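Local coordinates for protein ditrans,polycis-undecaprenyl-diphosphate synthase ((2E,6E)-farnesyl-diphosphate specific) (Acinetobacter baumannii, PDB 6ACS) that probably condenses eight isopentenyl diphosphates onto farnesyl diphosphate to make undecaprenyl diphosphate, the lipid-carrier precursor for bacterial cell-wall polysaccharides, using magnesium, at residues P10-I15 against V54-V59; L99-D104 against L131-S136; D182-T187 against A204-T209. All blocks are in the same frame, centred on the assembly; numbering follows the deposited sequence. Where two conformers were deposited one is given.

Contact 1. Residues P10-I15 against V54-V59; sequences PQHVAI and VRALTV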
loop_
_atom_site.group_PDB
_atom_site.type_symbol
_atom_site.label_atom_id
_atom_site.label_comp_id
_atom_site.label_asym_id
_atom_site.label_seq_id
_atom_site.Cartn_x
_atom_site.Cartn_y
_atom_site.Cartn_z
ATOM N N PRO B 10 15.059 -7.856 -7.757
ATOM C CA PRO B 10 14.265 -6.626 -7.620
ATOM C C PRO B 10 15.063 -5.410 -8.068
ATOM O O PRO B 10 16.286 -5.347 -7.900
ATOM C CB PRO B 10 13.955 -6.559 -6.119
ATOM C CG PRO B 10 15.092 -7.294 -5.472
ATOM C CD PRO B 10 15.526 -8.381 -6.465
ATOM N N GLN B 11 14.345 -4.421 -8.628
ATOM C CA GLN B 11 14.985 -3.146 -8.947
ATOM C C GLN B 11 15.064 -2.235 -7.732
ATOM O O GLN B 11 15.961 -1.389 -7.636
ATOM C CB GLN B 11 14.209 -2.405 -10.043
ATOM C CG GLN B 11 13.766 -3.269 -11.207
ATOM C CD GLN B 11 14.167 -2.692 -12.551
ATOM O OE1 GLN B 11 14.238 -3.416 -13.550
ATOM N NE2 GLN B 11 14.439 -1.392 -12.588
ATOM N N HIS B 12 14.112 -2.372 -6.822
ATOM C CA HIS B 12 13.999 -1.482 -5.676
ATOM C C HIS B 12 13.513 -2.311 -4.492
ATOM O O HIS B 12 12.427 -2.913 -4.525
ATOM C CB HIS B 12 13.057 -0.322 -6.010
ATOM C CG HIS B 12 12.975 0.747 -4.960
ATOM N ND1 HIS B 12 12.295 1.925 -5.181
ATOM C CD2 HIS B 12 13.454 0.820 -3.692
ATOM C CE1 HIS B 12 12.362 2.683 -4.097
ATOM N NE2 HIS B 12 13.050 2.034 -3.177
ATOM N N VAL B 13 14.363 -2.378 -3.469
ATOM C CA VAL B 13 14.077 -3.082 -2.224
ATOM C C VAL B 13 13.824 -2.049 -1.144
ATOM O O VAL B 13 14.566 -1.066 -1.026
ATOM C CB VAL B 13 15.249 -3.992 -1.812
ATOM C CG1 VAL B 13 14.946 -4.641 -0.454
ATOM C CG2 VAL B 13 15.486 -5.032 -2.880
ATOM N N ALA B 14 12.787 -2.275 -0.343
ATOM C CA ALA B 14 12.503 -1.433 0.807
ATOM C C ALA B 14 12.525 -2.304 2.047
ATOM O O ALA B 14 12.113 -3.459 1.996
ATOM C CB ALA B 14 11.145 -0.740 0.681
ATOM N N ILE B 15 12.991 -1.754 3.170
ATOM C CA ILE B 15 13.086 -2.522 4.413
ATOM C C ILE B 15 12.525 -1.718 5.579
ATOM O O ILE B 15 12.948 -0.579 5.821
ATOM C CB ILE B 15 14.536 -2.934 4.731
ATOM C CG1 ILE B 15 15.170 -3.635 3.532
ATOM C CG2 ILE B 15 14.550 -3.854 5.959
ATOM C CD1 ILE B 15 16.619 -4.095 3.791
ATOM N N VAL B 54 20.833 -4.180 -7.784
ATOM C CA VAL B 54 19.644 -3.480 -7.303
ATOM C C VAL B 54 19.844 -1.985 -7.503
ATOM O O VAL B 54 20.898 -1.438 -7.168
ATOM C CB VAL B 54 19.400 -3.817 -5.824
ATOM C CG1 VAL B 54 18.215 -3.008 -5.261
ATOM C CG2 VAL B 54 19.168 -5.301 -5.634
ATOM N N ARG B 55 18.838 -1.313 -8.062
ATOM C CA ARG B 55 18.988 0.106 -8.369
ATOM C C ARG B 55 18.683 1.021 -7.189
ATOM O O ARG B 55 19.175 2.158 -7.152
ATOM C CB ARG B 55 18.079 0.495 -9.535
ATOM C CG ARG B 55 18.449 -0.207 -10.827
ATOM C CD ARG B 55 17.623 0.303 -11.986
ATOM N NE ARG B 55 18.276 0.039 -13.266
ATOM C CZ ARG B 55 19.177 0.841 -13.828
ATOM N NH1 ARG B 55 19.546 1.964 -13.221
ATOM N NH2 ARG B 55 19.715 0.519 -14.999
ATOM N N ALA B 56 17.860 0.570 -6.240
ATOM C CA ALA B 56 17.449 1.419 -5.133
ATOM C C ALA B 56 17.171 0.566 -3.905
ATOM O O ALA B 56 16.572 -0.503 -4.007
ATOM C CB ALA B 56 16.194 2.229 -5.480
ATOM N N LEU B 57 17.617 1.052 -2.756
ATOM C CA LEU B 57 17.337 0.450 -1.456
ATOM C C LEU B 57 16.848 1.559 -0.544
ATOM O O LEU B 57 17.542 2.569 -0.380
ATOM C CB LEU B 57 18.594 -0.206 -0.870
ATOM C CG LEU B 57 18.485 -0.689 0.571
ATOM C CD1 LEU B 57 17.454 -1.826 0.675
ATOM C CD2 LEU B 57 19.863 -1.128 1.052
ATOM N N THR B 58 15.658 1.387 0.030
ATOM C CA THR B 58 15.035 2.411 0.872
ATOM C C THR B 58 14.702 1.806 2.232
ATOM O O THR B 58 14.027 0.773 2.294
ATOM C CB THR B 58 13.763 2.958 0.195
ATOM O OG1 THR B 58 14.103 3.480 -1.105
ATOM C CG2 THR B 58 13.094 4.037 1.058
ATOM N N VAL B 59 15.161 2.436 3.317
ATOM C CA VAL B 59 15.046 1.827 4.640
ATOM C C VAL B 59 14.362 2.771 5.625
ATOM O O VAL B 59 14.472 4.001 5.536
ATOM C CB VAL B 59 16.426 1.373 5.174
ATOM C CG1 VAL B 59 17.086 0.438 4.173
ATOM C CG2 VAL B 59 17.291 2.558 5.484
#

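Contact 2. Residues L99-D104 against L131-S136; sequences LRFIGD and LTIAVS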
loop_
_atom_site.group_PDB
_atom_site.type_symbol
_atom_site.label_atom_id
_atom_site.label_comp_id
_atom_site.label_asym_id
_atom_site.label_seq_id
_atom_site.Cartn_x
_atom_site.Cartn_y
_atom_site.Cartn_z
ATOM N N LEU B 99 23.256 8.931 -1.784
ATOM C CA LEU B 99 22.447 8.983 -0.576
ATOM C C LEU B 99 21.288 9.958 -0.752
ATOM O O LEU B 99 21.462 11.061 -1.286
ATOM C CB LEU B 99 23.308 9.408 0.613
ATOM C CG LEU B 99 22.768 9.217 2.025
ATOM C CD1 LEU B 99 22.254 7.800 2.221
ATOM C CD2 LEU B 99 23.869 9.533 3.019
ATOM N N ARG B 100 20.106 9.552 -0.284
ATOM C CA ARG B 100 18.912 10.380 -0.349
ATOM C C ARG B 100 18.151 10.250 0.963
ATOM O O ARG B 100 18.265 9.242 1.663
ATOM C CB ARG B 100 18.037 9.950 -1.538
ATOM C CG ARG B 100 16.895 10.889 -1.839
ATOM C CD ARG B 100 16.037 10.408 -3.010
ATOM N NE ARG B 100 16.768 10.325 -4.270
ATOM C CZ ARG B 100 16.188 10.267 -5.465
ATOM N NH1 ARG B 100 14.863 10.293 -5.563
ATOM N NH2 ARG B 100 16.929 10.182 -6.563
ATOM N N PHE B 101 17.386 11.287 1.310
ATOM C CA PHE B 101 16.557 11.250 2.504
ATOM C C PHE B 101 15.132 11.609 2.117
ATOM O O PHE B 101 14.918 12.491 1.278
ATOM C CB PHE B 101 17.091 12.207 3.570
ATOM C CG PHE B 101 18.510 11.927 3.943
ATOM C CD1 PHE B 101 19.546 12.538 3.254
ATOM C CD2 PHE B 101 18.806 10.996 4.932
ATOM C CE1 PHE B 101 20.870 12.261 3.572
ATOM C CE2 PHE B 101 20.138 10.707 5.261
ATOM C CZ PHE B 101 21.161 11.342 4.576
ATOM N N ILE B 102 14.164 10.888 2.684
ATOM C CA ILE B 102 12.763 11.247 2.481
ATOM C C ILE B 102 12.109 11.445 3.837
ATOM O O ILE B 102 12.547 10.887 4.851
ATOM C CB ILE B 102 11.972 10.206 1.665
ATOM C CG1 ILE B 102 12.064 8.844 2.354
ATOM C CG2 ILE B 102 12.487 10.164 0.211
ATOM C CD1 ILE B 102 11.299 7.733 1.615
ATOM N N GLY B 103 11.062 12.262 3.851
ATOM C CA GLY B 103 10.355 12.586 5.069
ATOM C C GLY B 103 10.253 14.079 5.276
ATOM O O GLY B 103 10.757 14.889 4.497
ATOM N N ASP B 104 9.570 14.436 6.354
ATOM C CA ASP B 104 9.323 15.821 6.719
ATOM C C ASP B 104 10.595 16.407 7.302
ATOM O O ASP B 104 11.143 15.870 8.271
ATOM C CB ASP B 104 8.175 15.858 7.722
ATOM C CG ASP B 104 7.699 17.262 8.057
ATOM O OD1 ASP B 104 8.290 18.281 7.629
ATOM O OD2 ASP B 104 6.683 17.322 8.778
ATOM N N LEU B 131 20.634 4.796 -2.141
ATOM C CA LEU B 131 20.248 4.409 -0.795
ATOM C C LEU B 131 19.449 5.558 -0.183
ATOM O O LEU B 131 19.967 6.668 -0.030
ATOM C CB LEU B 131 21.482 4.090 0.053
ATOM C CG LEU B 131 21.232 3.873 1.555
ATOM C CD1 LEU B 131 20.323 2.678 1.774
ATOM C CD2 LEU B 131 22.549 3.668 2.297
ATOM N N THR B 132 18.186 5.304 0.131
ATOM C CA THR B 132 17.318 6.319 0.714
ATOM C C THR B 132 17.026 5.972 2.165
ATOM O O THR B 132 16.616 4.843 2.471
ATOM C CB THR B 132 16.011 6.442 -0.070
ATOM O OG1 THR B 132 16.314 6.844 -1.416
ATOM C CG2 THR B 132 15.098 7.496 0.584
ATOM N N ILE B 133 17.246 6.942 3.052
ATOM C CA ILE B 133 16.936 6.825 4.473
ATOM C C ILE B 133 15.690 7.657 4.743
ATOM O O ILE B 133 15.657 8.868 4.468
ATOM C CB ILE B 133 18.108 7.292 5.356
ATOM C CG1 ILE B 133 19.435 6.673 4.897
ATOM C CG2 ILE B 133 17.793 7.043 6.824
ATOM C CD1 ILE B 133 19.482 5.177 4.910
ATOM N N ALA B 134 14.656 7.002 5.264
ATOM C CA ALA B 134 13.400 7.666 5.588
ATOM C C ALA B 134 13.499 8.185 7.014
ATOM O O ALA B 134 13.690 7.403 7.949
ATOM C CB ALA B 134 12.222 6.704 5.411
ATOM N N VAL B 135 13.403 9.504 7.176
ATOM C CA VAL B 135 13.545 10.165 8.469
ATOM C C VAL B 135 12.319 11.040 8.675
ATOM O O VAL B 135 11.996 11.864 7.812
ATOM C CB VAL B 135 14.825 11.023 8.531
ATOM C CG1 VAL B 135 14.956 11.709 9.894
ATOM C CG2 VAL B 135 16.070 10.186 8.184
ATOM N N SER B 136 11.646 10.873 9.818
ATOM C CA SER B 136 10.388 11.580 10.078
ATOM C C SER B 136 9.441 11.414 8.899
ATOM O O SER B 136 8.819 12.375 8.426
ATOM C CB SER B 136 10.615 13.066 10.378
ATOM O OG SER B 136 11.309 13.227 11.602
HETATM O O HOH W 1 13.320 13.994 6.720
#

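Contact 3. Residues D182-T187 against A204-T209; sequences DLLIRT and AELYFT. With IPA (isopropyl alcohol), chain G.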
loop_
_atom_site.group_PDB
_atom_site.type_symbol
_atom_site.label_atom_id
_atom_site.label_comp_id
_atom_site.label_asym_id
_atom_site.label_seq_id
_atom_site.Cartn_x
_atom_site.Cartn_y
_atom_site.Cartn_z
ATOM N N ASP B 182 9.747 -3.077 -5.647
ATOM C CA ASP B 182 9.446 -4.444 -6.065
ATOM C C ASP B 182 9.357 -5.399 -4.899
ATOM O O ASP B 182 8.616 -6.402 -4.965
ATOM C CB ASP B 182 10.546 -4.982 -6.981
ATOM C CG ASP B 182 10.655 -4.237 -8.252
ATOM O OD1 ASP B 182 9.616 -3.986 -8.898
ATOM O OD2 ASP B 182 11.790 -3.908 -8.611
ATOM N N LEU B 183 10.172 -5.154 -3.878
ATOM C CA LEU B 183 10.215 -6.051 -2.733
ATOM C C LEU B 183 10.274 -5.218 -1.468
ATOM O O LEU B 183 11.171 -4.385 -1.327
ATOM C CB LEU B 183 11.450 -6.952 -2.805
ATOM C CG LEU B 183 11.729 -7.795 -1.554
ATOM C CD1 LEU B 183 10.604 -8.818 -1.290
ATOM C CD2 LEU B 183 13.069 -8.526 -1.737
ATOM N N LEU B 184 9.353 -5.465 -0.538
ATOM C CA LEU B 184 9.380 -4.788 0.753
ATOM C C LEU B 184 9.530 -5.857 1.823
ATOM O O LEU B 184 8.690 -6.750 1.922
ATOM C CB LEU B 184 8.115 -3.950 0.966
ATOM C CG LEU B 184 8.036 -3.103 2.246
ATOM C CD1 LEU B 184 7.070 -1.934 1.999
ATOM C CD2 LEU B 184 7.596 -3.923 3.439
ATOM N N ILE B 185 10.567 -5.731 2.649
ATOM C CA ILE B 185 10.862 -6.661 3.737
ATOM C C ILE B 185 10.478 -5.995 5.042
ATOM O O ILE B 185 10.881 -4.855 5.294
ATOM C CB ILE B 185 12.360 -7.008 3.759
ATOM C CG1 ILE B 185 12.743 -7.774 2.513
ATOM C CG2 ILE B 185 12.760 -7.761 5.045
ATOM C CD1 ILE B 185 14.246 -7.786 2.276
ATOM N N ARG B 186 9.765 -6.714 5.897
ATOM C CA ARG B 186 9.556 -6.232 7.254
ATOM C C ARG B 186 10.029 -7.278 8.247
ATOM O O ARG B 186 9.511 -8.400 8.264
ATOM C CB ARG B 186 8.105 -5.896 7.530
ATOM C CG ARG B 186 8.021 -5.488 8.967
ATOM C CD ARG B 186 6.749 -4.937 9.352
ATOM N NE ARG B 186 6.815 -4.571 10.765
ATOM C CZ ARG B 186 6.019 -3.671 11.311
ATOM N NH1 ARG B 186 5.120 -3.071 10.557
ATOM N NH2 ARG B 186 6.111 -3.391 12.604
ATOM N N THR B 187 10.974 -6.888 9.102
ATOM C CA THR B 187 11.473 -7.745 10.162
ATOM C C THR B 187 10.660 -7.507 11.433
ATOM O O THR B 187 9.799 -6.627 11.495
ATOM C CB THR B 187 12.971 -7.479 10.398
ATOM O OG1 THR B 187 13.155 -6.131 10.865
ATOM C CG2 THR B 187 13.739 -7.634 9.094
ATOM N N ALA B 204 4.417 -4.088 -4.670
ATOM C CA ALA B 204 5.571 -4.787 -4.107
ATOM C C ALA B 204 5.195 -6.165 -3.575
ATOM O O ALA B 204 4.131 -6.349 -2.966
ATOM C CB ALA B 204 6.190 -3.981 -2.960
ATOM N N GLU B 205 6.079 -7.140 -3.800
ATOM C CA GLU B 205 6.010 -8.367 -3.013
ATOM C C GLU B 205 6.378 -8.041 -1.580
ATOM O O GLU B 205 7.353 -7.336 -1.331
ATOM C CB GLU B 205 6.988 -9.419 -3.539
ATOM C CG GLU B 205 6.594 -9.977 -4.905
ATOM C CD GLU B 205 5.393 -10.913 -4.787
ATOM O OE1 GLU B 205 5.063 -11.327 -3.647
ATOM O OE2 GLU B 205 4.797 -11.251 -5.826
ATOM N N LEU B 206 5.632 -8.598 -0.638
ATOM C CA LEU B 206 5.808 -8.299 0.776
ATOM C C LEU B 206 6.412 -9.526 1.444
ATOM O O LEU B 206 5.874 -10.627 1.318
ATOM C CB LEU B 206 4.473 -7.930 1.419
ATOM C CG LEU B 206 3.755 -6.783 0.692
ATOM C CD1 LEU B 206 2.445 -6.497 1.379
ATOM C CD2 LEU B 206 4.638 -5.506 0.646
ATOM N N TYR B 207 7.539 -9.340 2.123
ATOM C CA TYR B 207 8.264 -10.434 2.752
ATOM C C TYR B 207 8.341 -10.155 4.244
ATOM O O TYR B 207 8.935 -9.155 4.653
ATOM C CB TYR B 207 9.656 -10.567 2.143
ATOM C CG TYR B 207 10.476 -11.674 2.760
ATOM C CD1 TYR B 207 10.383 -12.973 2.275
ATOM C CD2 TYR B 207 11.356 -11.418 3.810
ATOM C CE1 TYR B 207 11.138 -13.983 2.817
ATOM C CE2 TYR B 207 12.119 -12.430 4.359
ATOM C CZ TYR B 207 11.996 -13.710 3.859
ATOM O OH TYR B 207 12.743 -14.732 4.392
ATOM N N PHE B 208 7.733 -11.024 5.047
ATOM C CA PHE B 208 7.699 -10.851 6.494
ATOM C C PHE B 208 8.577 -11.903 7.160
ATOM O O PHE B 208 8.562 -13.070 6.760
ATOM C CB PHE B 208 6.261 -10.961 6.995
ATOM C CG PHE B 208 5.354 -9.891 6.436
ATOM C CD1 PHE B 208 5.381 -8.618 6.957
ATOM C CD2 PHE B 208 4.528 -10.155 5.353
ATOM C CE1 PHE B 208 4.557 -7.606 6.434
ATOM C CE2 PHE B 208 3.707 -9.150 4.824
ATOM C CZ PHE B 208 3.724 -7.889 5.365
ATOM N N THR B 209 9.337 -11.490 8.175
ATOM C CA THR B 209 10.154 -12.428 8.938
ATOM C C THR B 209 10.051 -12.124 10.422
ATOM O O THR B 209 9.977 -10.960 10.820
ATOM C CB THR B 209 11.629 -12.395 8.493
ATOM O OG1 THR B 209 12.394 -13.269 9.326
ATOM C CG2 THR B 209 12.232 -10.978 8.554
HETATM C C1 IPA G . 9.422 -17.713 2.607
HETATM C C2 IPA G . 9.358 -17.281 4.066
HETATM C C3 IPA G . 8.462 -16.054 4.200
HETATM O O2 IPA G . 10.663 -16.986 4.515
#

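Contact 1. Residues P10-I15 against V54-V59
The imidazole of H12 lies over its parallel partner: A56 CB sits against one ring face, 3.6 Å from the H12 centroid, a CH-pi contact displaced toward the rim. At the ring edge, near its plane, T58 OG1 stands 2.7 Å from H12 NE2 in a hydrogen bond that either group could donate. CG of H12 is anti to the backbone N (chi1 -174°), which lays the ring across the strand 56-59. ND1 is hydrogen-bonded to P179 O, so both ring nitrogens are held and rotation of the imidazole is restrained. Farther toward the surface, the amide of Q11 runs alongside the R55 side chain, its plane 27° from the guanidinium.

Between the backbones, V13 N to A56 O and T58 N to V13 O, both 2.9 Å, give the parallel ladder, while Q11 O receives R55 N and, weakly, A56 N where the strands begin. On the face opposite H12, L57 CD1 is shared by V13 CG1 and I15 CD1, each 3.9 Å away. This pair forms the middle of the parallel sheet: helix 42-52 packs on I15, V54, L57 and V59, helix 218-235 covers P10 and V13, and strands 129-134 and 183-186 flank the two.

Contact 2. Residues L99-D104 against L131-S136
The carbonyl oxygen of V135 is approached by two groups: G103 CA, 3.3 Å from V135 O in a CA-H...O contact, and a water that donates to V135 O at 2.7 Å and bonds only weakly to D104 O. The two strands are the ends of a beta-alpha-beta unit, with helix 110-123 as the crossover, and 97-102 is the outermost strand of the sheet within the chain. V135 N donates to I102 O at 2.8 Å, nearly straight at the hydrogen (167°). Farther back, R100 is bonded through its N to L131 O and through its O to I133 N, so its peptide groups are gripped on the side facing strand 131-134.

One face carries L99, F101, L131 and I133. CD2 of F101 comes 3.8 Å from I133 CB, the two side chains running side by side. F101 also meets M116 of helix 110-123 and I85 of helix 71-95. On the other face I102 CG1 takes the position between its backbone N and carbonyl carbon (chi1 57°), which lays it on A134 CB at 3.7 Å, while CG2 meets T132 CG2. The aliphatic run of R100, from CB to CD, passes T132 OG1; in the conformer described here its guanidinium leads away to a salt bridge with D177.

Past the strands, where G103 has a positive phi, D104 N bonds to S136 O at 3.0 Å, the donor lying 48° out of the carbonyl plane.

Contact 3. Residues D182-T187 against A204-T209
L183 CD1 packs on Y207 CB at 4.0 Å and I185 CG2 lies at the edge of the Y207 ring, a close apolar layer beneath helix 218-235. The strands are parallel neighbours at one end of the sheet, and 205-208 is its last strand within the chain. With chi1 of Y207 at 179°, the ring swings its CD2 edge to I185, while L183 meets CB. Of five main-chain bonds, L184 N to E205 O, 2.9 Å, is nearly straight at 172°.

The other face is packed as closely: L184 CB touches L206 CD2 at 3.8 Å, and R186 presents CB to F208 CD1 before its extended chain leads off. D18, in a salt bridge, S194 and R192 O grip its guanidinium, fixing the predicted substrate-binding arginine beside a predicted magnesium ligand. E205, also predicted to bind magnesium, forms a salt bridge with R192 of the second subunit; L206 of that subunit packs on L206 and F208 here, and L206 also makes backbone hydrogen bonds to it.

The outer side is looser: F208 is partly exposed, and beyond Y207 a bound isopropyl alcohol, probably from the crystallisation liquor, hydrogen-bonds to H223 NE2 and donates from O2 to Y207 OH at 3.1 Å.

In the fold
The three contacts sample one six-stranded parallel sheet, in the order 97-102, 129-134, 56-61, 12-17, 183-186 and 205-208. Contact 1 holds the middle pair, contact 2 one end and contact 3 the other; centres are about 13 Å apart for contacts 1 and 2, about 11 Å for 1 and 3. They follow in series along the chain. Probable hydrogen bonds join contact 1 to both others: L57 O to T132 N (2.9 Å) and A14 O to I185 N (2.8 Å). Contacts 2 and 3 do not touch, their nearest atoms being about 11 Å apart. Helix 218-235 covers contacts 1 and 3. Contact 3 alone carries predicted ligand-binding residues and meets the second subunit, so the 205-208 end joins probable active site and dimer interface.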